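Local coordinates for aldehyde dehydrogenase 12 (Zea mays, PDB 6D97), which oxidises L-glutamate gamma-semialdehyde to glutamate with NAD+ as the last enzyme of proline catabolism in plants, at residues D310-V315 and A488-R493; K300-D305 and A465-D470. All blocks are in the same frame, centred on the assembly; numbering follows the deposited sequence.

Contact 1: D310-V315 and A488-R493; sequences DYVAWV and AGIRAR
Arg-491 takes hold of the Tyr-311 hydroxyl side-on: NE donates to OH at 3.0 Å and NH2 to the same oxygen at 3.2 Å, the NE bond being the straighter, at 154°. The hydroxyl lies at the edge of the guanidinium, close to its plane, while the phenol ring stands almost square to it, the planes 85° apart. The chain of Arg-491 bends at chi3 (66°), which brings NE back to the hydroxyl while CG rests 3.6 Å from CE1 of Tyr-311. A water also hydrogen-bonds to Tyr-311 OH and donates to Arg-491 O at 2.7 Å, so the hydroxyl meets the arginine's side chain directly and its backbone carbonyl through the water. A methionine in place of Arg-491 would probably leave the Tyr-311 hydroxyl without two of its donors, with the water as its remaining polar partner here. Farther along the helix, Val-312 CG2 lies 3.7 Å from Ile-490 O, and Val-315 CG1 packs on Arg-493 CB. Arg-493 turns its own NH2 to Gly-496 O. Trp-541 of a second subunit meets the Tyr-311 ring. Gly-489 to Ala-492 form a type I beta turn, here packed against helix 309-321, on one face of the seven-stranded mixed sheet of the aldehyde dehydrogenase fold.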
ATOM      1  N   ASP A 310      26.225 -11.298 -28.936  1.00 39.65           N
ATOM      2  CA  ASP A 310      25.942 -12.715 -28.729  1.00 35.00           C
ATOM      3  C   ASP A 310      24.746 -12.909 -27.808  1.00 37.19           C
ATOM      4  O   ASP A 310      23.832 -13.684 -28.113  1.00 35.06           O
ATOM      5  CB  ASP A 310      27.175 -13.418 -28.163  1.00 33.03           C
ATOM      6  CG  ASP A 310      28.286 -13.558 -29.179  1.00 39.32           C
ATOM      7  OD1 ASP A 310      28.013 -14.026 -30.303  1.00 45.64           O
ATOM      8  OD2 ASP A 310      29.435 -13.199 -28.855  1.00 55.06           O
ATOM      9  N   TYR A 311      24.733 -12.205 -26.672  1.00 33.54           N
ATOM     10  CA  TYR A 311      23.624 -12.337 -25.735  1.00 36.23           C
ATOM     11  C   TYR A 311      22.309 -11.906 -26.370  1.00 38.63           C
ATOM     12  O   TYR A 311      21.284 -12.580 -26.212  1.00 34.03           O
ATOM     13  CB  TYR A 311      23.892 -11.520 -24.471  1.00 25.82           C
ATOM     14  CG  TYR A 311      22.891 -11.787 -23.364  1.00 27.10           C
ATOM     15  CD1 TYR A 311      21.660 -11.140 -23.337  1.00 24.65           C
ATOM     16  CD2 TYR A 311      23.176 -12.694 -22.351  1.00 35.79           C
ATOM     17  CE1 TYR A 311      20.744 -11.389 -22.331  1.00 23.93           C
ATOM     18  CE2 TYR A 311      22.267 -12.948 -21.341  1.00 27.57           C
ATOM     19  CZ  TYR A 311      21.054 -12.294 -21.336  1.00 27.48           C
ATOM     20  OH  TYR A 311      20.147 -12.546 -20.333  1.00 38.00           O
ATOM     21  N   VAL A 312      22.316 -10.775 -27.082  1.00 33.28           N
ATOM     22  CA  VAL A 312      21.097 -10.273 -27.709  1.00 29.48           C
ATOM     23  C   VAL A 312      20.594 -11.253 -28.761  1.00 29.69           C
ATOM     24  O   VAL A 312      19.385 -11.481 -28.891  1.00 28.70           O
ATOM     25  CB  VAL A 312      21.341  -8.874 -28.305  1.00 29.73           C
ATOM     26  CG1 VAL A 312      20.129  -8.410 -29.101  1.00 26.95           C
ATOM     27  CG2 VAL A 312      21.665  -7.885 -27.197  1.00 26.47           C
ATOM     28  N   ALA A 313      21.509 -11.852 -29.525  1.00 37.34           N
ATOM     29  CA  ALA A 313      21.100 -12.812 -30.545  1.00 31.00           C
ATOM     30  C   ALA A 313      20.440 -14.030 -29.913  1.00 32.59           C
ATOM     31  O   ALA A 313      19.405 -14.507 -30.392  1.00 32.28           O
ATOM     32  CB  ALA A 313      22.303 -13.224 -31.394  1.00 28.75           C
ATOM     33  N   TRP A 314      21.026 -14.541 -28.828  1.00 33.30           N
ATOM     34  CA  TRP A 314      20.460 -15.698 -28.144  1.00 31.19           C
ATOM     35  C   TRP A 314      19.045 -15.412 -27.663  1.00 33.95           C
ATOM     36  O   TRP A 314      18.142 -16.243 -27.817  1.00 33.25           O
ATOM     37  CB  TRP A 314      21.359 -16.098 -26.977  1.00 28.22           C
ATOM     38  CG  TRP A 314      20.758 -17.086 -26.028  1.00 33.45           C
ATOM     39  CD1 TRP A 314      20.529 -18.413 -26.253  1.00 28.47           C
ATOM     40  CD2 TRP A 314      20.336 -16.827 -24.685  1.00 24.31           C
ATOM     41  NE1 TRP A 314      19.980 -18.994 -25.134  1.00 35.67           N
ATOM     42  CE2 TRP A 314      19.851 -18.040 -24.158  1.00 29.60           C
ATOM     43  CE3 TRP A 314      20.321 -15.687 -23.875  1.00 34.03           C
ATOM     44  CZ2 TRP A 314      19.357 -18.144 -22.859  1.00 33.78           C
ATOM     45  CZ3 TRP A 314      19.830 -15.791 -22.586  1.00 32.91           C
ATOM     46  CH2 TRP A 314      19.355 -17.010 -22.092  1.00 31.31           C
ATOM     47  N   VAL A 315      18.830 -14.227 -27.090  1.00 31.31           N
ATOM     48  CA  VAL A 315      17.502 -13.872 -26.603  1.00 32.73           C
ATOM     49  C   VAL A 315      16.528 -13.738 -27.762  1.00 32.19           C
ATOM     50  O   VAL A 315      15.356 -14.121 -27.657  1.00 30.78           O
ATOM     51  CB  VAL A 315      17.572 -12.582 -25.768  1.00 31.59           C
ATOM     52  CG1 VAL A 315      16.186 -12.154 -25.349  1.00 24.62           C
ATOM     53  CG2 VAL A 315      18.450 -12.801 -24.557  1.00 24.59           C
ATOM     54  N   ALA A 488      13.008  -3.687 -20.601  1.00 26.12           N
ATOM     55  CA  ALA A 488      13.871  -2.604 -21.059  1.00 28.19           C
ATOM     56  C   ALA A 488      15.274  -2.802 -20.508  1.00 29.28           C
ATOM     57  O   ALA A 488      15.448  -3.001 -19.304  1.00 29.44           O
ATOM     58  CB  ALA A 488      13.324  -1.237 -20.631  1.00 24.17           C
ATOM     59  N   GLY A 489      16.266  -2.722 -21.387  1.00 30.51           N
ATOM     60  CA  GLY A 489      17.641  -2.972 -21.008  1.00 24.21           C
ATOM     61  C   GLY A 489      18.319  -3.797 -22.077  1.00 32.32           C
ATOM     62  O   GLY A 489      17.644  -4.317 -22.969  1.00 31.42           O
ATOM     63  N   ILE A 490      19.647  -3.924 -22.018  1.00 30.32           N
ATOM     64  CA  ILE A 490      20.339  -4.701 -23.039  1.00 25.26           C
ATOM     65  C   ILE A 490      19.978  -6.178 -22.950  1.00 25.96           C
ATOM     66  O   ILE A 490      20.116  -6.907 -23.940  1.00 29.83           O
ATOM     67  CB  ILE A 490      21.863  -4.490 -22.944  1.00 32.23           C
ATOM     68  CG1 ILE A 490      22.519  -4.723 -24.307  1.00 40.45           C
ATOM     69  CG2 ILE A 490      22.477  -5.406 -21.895  1.00 35.29           C
ATOM     70  CD1 ILE A 490      22.042  -3.761 -25.392  1.00 39.83           C
ATOM     71  N   ARG A 491      19.500  -6.640 -21.793  1.00 24.41           N
ATOM     72  CA  ARG A 491      19.064  -8.018 -21.612  1.00 30.33           C
ATOM     73  C   ARG A 491      17.556  -8.171 -21.759  1.00 33.64           C
ATOM     74  O   ARG A 491      16.996  -9.182 -21.318  1.00 37.28           O
ATOM     75  CB  ARG A 491      19.523  -8.541 -20.248  1.00 26.30           C
ATOM     76  CG  ARG A 491      21.038  -8.559 -20.078  1.00 30.59           C
ATOM     77  CD  ARG A 491      21.452  -9.052 -18.701  1.00 33.57           C
ATOM     78  NE  ARG A 491      21.121 -10.458 -18.486  1.00 30.81           N
ATOM     79  CZ  ARG A 491      21.454 -11.142 -17.397  1.00 31.80           C
ATOM     80  NH1 ARG A 491      22.128 -10.552 -16.419  1.00 35.40           N
ATOM     81  NH2 ARG A 491      21.111 -12.419 -17.286  1.00 34.52           N
ATOM     82  N   ALA A 492      16.890  -7.194 -22.374  1.00 25.46           N
ATOM     83  CA  ALA A 492      15.440  -7.242 -22.503  1.00 24.27           C
ATOM     84  C   ALA A 492      15.009  -8.387 -23.411  1.00 32.93           C
ATOM     85  O   ALA A 492      15.672  -8.706 -24.402  1.00 34.42           O
ATOM     86  CB  ALA A 492      14.906  -5.912 -23.044  1.00 24.63           C
ATOM     87  N   ARG A 493      13.884  -8.999 -23.057  1.00 35.16           N
ATOM     88  CA  ARG A 493      13.296 -10.115 -23.780  1.00 25.00           C
ATOM     89  C   ARG A 493      11.807  -9.848 -23.955  1.00 34.85           C
ATOM     90  O   ARG A 493      11.254  -8.907 -23.384  1.00 32.49           O
ATOM     91  CB  ARG A 493      13.522 -11.431 -23.024  1.00 24.77           C
ATOM     92  CG  ARG A 493      12.897 -11.448 -21.627  1.00 29.07           C
ATOM     93  CD  ARG A 493      13.464 -12.559 -20.758  1.00 28.91           C
ATOM     94  NE  ARG A 493      12.548 -12.905 -19.675  1.00 36.66           N
ATOM     95  CZ  ARG A 493      12.542 -12.325 -18.479  1.00 35.52           C
ATOM     96  NH1 ARG A 493      13.415 -11.367 -18.199  1.00 27.02           N
ATOM     97  NH2 ARG A 493      11.661 -12.708 -17.563  1.00 29.40           N
TER
HETATM   98  O   HOH W   1      17.521 -11.796 -20.782  1.00 29.75           O

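Contact 2: K300-D305 and A465-D470; sequences KILGPD and AIVSND
Two neighbouring parallel strands of the seven-stranded mixed sheet, 298-302 and 463-467, pair here and run on into a loop junction tied by a carboxylate. Three backbone bonds make the ladder: Ile-301 N to Ala-465 O (2.8 Å), Val-467 N to Ile-301 O (2.7 Å) and Gly-303 N to Val-467 O (2.8 Å). On the face bearing Lys-300, Leu-302 and Val-467, the lysine's CD lies 3.7 Å from Val-467 CG2, and Leu-302 CD2 comes equally close to Val-467 CB, these two side chains lying alongside each other. Gly-303 faces Ser-468, where a beta carbon would clash with Ser-468 CB. Beyond it Asp-305 grips the other loop with both oxygens: OD1 accepts from Ser-468 OG at 3.0 Å, somewhat out of the carboxylate plane, and OD2 takes Asn-469 N through its syn lone pair (166° at the hydrogen). Ser-468 OG in turn accepts from Asp-470 N, an ST turn leading to Asp-470, the N-cap of helix 471-479. That helix packs on Ile-466, while helix 309-321 lies over the opposite face, touching Lys-300 and Val-467; strand 331-337 flanks 298-302, and Lys-300 NZ reaches Gln-331 and Asp-319.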
ATOM      1  N   LYS A 300      10.155  -6.162 -30.572  1.00 33.99           N
ATOM      2  CA  LYS A 300      11.433  -5.867 -29.945  1.00 30.14           C
ATOM      3  C   LYS A 300      12.086  -4.750 -30.736  1.00 36.80           C
ATOM      4  O   LYS A 300      12.202  -4.838 -31.964  1.00 33.90           O
ATOM      5  CB  LYS A 300      12.346  -7.093 -29.901  1.00 27.66           C
ATOM      6  CG  LYS A 300      13.732  -6.800 -29.361  1.00 27.41           C
ATOM      7  CD  LYS A 300      14.550  -8.072 -29.237  1.00 26.39           C
ATOM      8  CE  LYS A 300      14.119  -8.893 -28.030  1.00 27.73           C
ATOM      9  NZ  LYS A 300      14.559 -10.314 -28.131  1.00 27.41           N
ATOM     10  N   ILE A 301      12.466  -3.687 -30.037  1.00 29.08           N
ATOM     11  CA  ILE A 301      13.191  -2.569 -30.619  1.00 30.81           C
ATOM     12  C   ILE A 301      14.631  -2.650 -30.139  1.00 30.37           C
ATOM     13  O   ILE A 301      14.885  -2.761 -28.933  1.00 36.18           O
ATOM     14  CB  ILE A 301      12.563  -1.219 -30.231  1.00 34.51           C
ATOM     15  CG1 ILE A 301      11.140  -1.091 -30.777  1.00 35.87           C
ATOM     16  CG2 ILE A 301      13.420  -0.080 -30.735  1.00 31.81           C
ATOM     17  CD1 ILE A 301      10.419   0.142 -30.262  1.00 37.86           C
ATOM     18  N   LEU A 302      15.568  -2.613 -31.079  1.00 34.42           N
ATOM     19  CA  LEU A 302      16.981  -2.496 -30.753  1.00 30.61           C
ATOM     20  C   LEU A 302      17.374  -1.025 -30.800  1.00 33.07           C
ATOM     21  O   LEU A 302      17.125  -0.341 -31.800  1.00 38.60           O
ATOM     22  CB  LEU A 302      17.843  -3.301 -31.727  1.00 32.23           C
ATOM     23  CG  LEU A 302      17.546  -4.782 -31.974  1.00 32.53           C
ATOM     24  CD1 LEU A 302      18.585  -5.357 -32.925  1.00 35.20           C
ATOM     25  CD2 LEU A 302      17.509  -5.579 -30.681  1.00 32.64           C
ATOM     26  N   GLY A 303      17.976  -0.542 -29.719  1.00 29.70           N
ATOM     27  CA  GLY A 303      18.424   0.826 -29.661  1.00 31.96           C
ATOM     28  C   GLY A 303      19.704   1.039 -30.437  1.00 35.00           C
ATOM     29  O   GLY A 303      20.249   0.131 -31.079  1.00 36.90           O
ATOM     30  N   PRO A 304      20.210   2.274 -30.385  1.00 37.30           N
ATOM     31  CA  PRO A 304      21.420   2.601 -31.154  1.00 42.09           C
ATOM     32  C   PRO A 304      22.707   2.059 -30.555  1.00 37.04           C
ATOM     33  O   PRO A 304      23.699   1.933 -31.284  1.00 39.63           O
ATOM     34  CB  PRO A 304      21.423   4.134 -31.159  1.00 32.34           C
ATOM     35  CG  PRO A 304      20.742   4.497 -29.882  1.00 34.66           C
ATOM     36  CD  PRO A 304      19.697   3.433 -29.636  1.00 37.17           C
ATOM     37  N   ASP A 305      22.732   1.731 -29.264  1.00 35.31           N
ATOM     38  CA  ASP A 305      23.973   1.353 -28.587  1.00 36.75           C
ATOM     39  C   ASP A 305      24.202  -0.147 -28.744  1.00 33.05           C
ATOM     40  O   ASP A 305      23.709  -0.963 -27.963  1.00 41.72           O
ATOM     41  CB  ASP A 305      23.929   1.770 -27.122  1.00 34.68           C
ATOM     42  CG  ASP A 305      22.634   1.373 -26.444  1.00 48.11           C
ATOM     43  OD1 ASP A 305      21.581   1.383 -27.117  1.00 47.59           O
ATOM     44  OD2 ASP A 305      22.672   1.039 -25.241  1.00 46.33           O
ATOM     45  N   ALA A 465       9.942  -5.532 -25.908  1.00 31.56           N
ATOM     46  CA  ALA A 465      11.312  -5.441 -25.430  1.00 25.82           C
ATOM     47  C   ALA A 465      12.012  -4.272 -26.102  1.00 26.05           C
ATOM     48  O   ALA A 465      11.880  -4.067 -27.312  1.00 29.80           O
ATOM     49  CB  ALA A 465      12.092  -6.735 -25.697  1.00 25.34           C
ATOM     50  N   ILE A 466      12.759  -3.514 -25.306  1.00 25.32           N
ATOM     51  CA  ILE A 466      13.546  -2.386 -25.788  1.00 28.90           C
ATOM     52  C   ILE A 466      14.990  -2.694 -25.418  1.00 30.04           C
ATOM     53  O   ILE A 466      15.395  -2.536 -24.258  1.00 29.32           O
ATOM     54  CB  ILE A 466      13.085  -1.053 -25.192  1.00 27.43           C
ATOM     55  CG1 ILE A 466      11.558  -0.960 -25.226  1.00 26.99           C
ATOM     56  CG2 ILE A 466      13.709   0.108 -25.959  1.00 30.38           C
ATOM     57  CD1 ILE A 466      10.997   0.044 -24.267  1.00 24.98           C
ATOM     58  N   VAL A 467      15.769  -3.147 -26.397  1.00 28.76           N
ATOM     59  CA  VAL A 467      17.138  -3.602 -26.158  1.00 28.82           C
ATOM     60  C   VAL A 467      18.042  -2.382 -26.304  1.00 31.71           C
ATOM     61  O   VAL A 467      18.483  -2.026 -27.398  1.00 27.94           O
ATOM     62  CB  VAL A 467      17.534  -4.739 -27.095  1.00 29.54           C
ATOM     63  CG1 VAL A 467      18.952  -5.194 -26.794  1.00 31.03           C
ATOM     64  CG2 VAL A 467      16.549  -5.896 -26.961  1.00 32.63           C
ATOM     65  N   SER A 468      18.320  -1.739 -25.173  1.00 32.79           N
ATOM     66  CA  SER A 468      19.168  -0.560 -25.067  1.00 35.76           C
ATOM     67  C   SER A 468      19.391  -0.282 -23.590  1.00 31.30           C
ATOM     68  O   SER A 468      18.531  -0.583 -22.758  1.00 33.79           O
ATOM     69  CB  SER A 468      18.534   0.661 -25.746  1.00 38.10           C
ATOM     70  OG  SER A 468      19.187   1.859 -25.364  1.00 37.96           O
ATOM     71  N   ASN A 469      20.555   0.281 -23.271  1.00 25.35           N
ATOM     72  CA  ASN A 469      20.845   0.755 -21.924  1.00 29.41           C
ATOM     73  C   ASN A 469      20.884   2.273 -21.832  1.00 30.33           C
ATOM     74  O   ASN A 469      21.134   2.808 -20.748  1.00 29.55           O
ATOM     75  CB  ASN A 469      22.168   0.170 -21.420  1.00 29.22           C
ATOM     76  CG  ASN A 469      21.973  -1.147 -20.705  1.00 28.40           C
ATOM     77  OD1 ASN A 469      20.869  -1.683 -20.671  1.00 33.25           O
ATOM     78  ND2 ASN A 469      23.042  -1.675 -20.129  1.00 28.84           N
ATOM     79  N   ASP A 470      20.645   2.968 -22.936  1.00 36.13           N
ATOM     80  CA  ASP A 470      20.544   4.422 -22.995  1.00 34.71           C
ATOM     81  C   ASP A 470      19.282   4.887 -22.279  1.00 31.12           C
ATOM     82  O   ASP A 470      18.177   4.629 -22.775  1.00 33.27           O
ATOM     83  CB  ASP A 470      20.532   4.864 -24.462  1.00 36.95           C
ATOM     84  CG  ASP A 470      20.541   6.378 -24.640  1.00 42.37           C
ATOM     85  OD1 ASP A 470      20.289   7.129 -23.672  1.00 49.25           O
ATOM     86  OD2 ASP A 470      20.807   6.820 -25.777  1.00 46.17           O
TER

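The two contacts have centres about 9 Å apart and touch directly. Their segments alternate along the chain: 300-305, 310-315, 465-470, then 488-493. Strand 298-302 runs through a short loop into helix 309-321, and strand 463-467 leads through helix 471-479 to strand 485-488 and the turn of contact 1. Contact 2 lies in the sheet and the loops at its strand ends; contact 1 joins the helix on the face bearing Lys-300 and Val-467 to the loop leaving strand 485-488. Probable hydrogen bonds from Gly-489 N to Ile-466 O and from Ile-490 N to Asn-469 OD1 join the two contacts directly. Ala-488 continues the sheet into a second subunit, so this region also helps build the subunit interface.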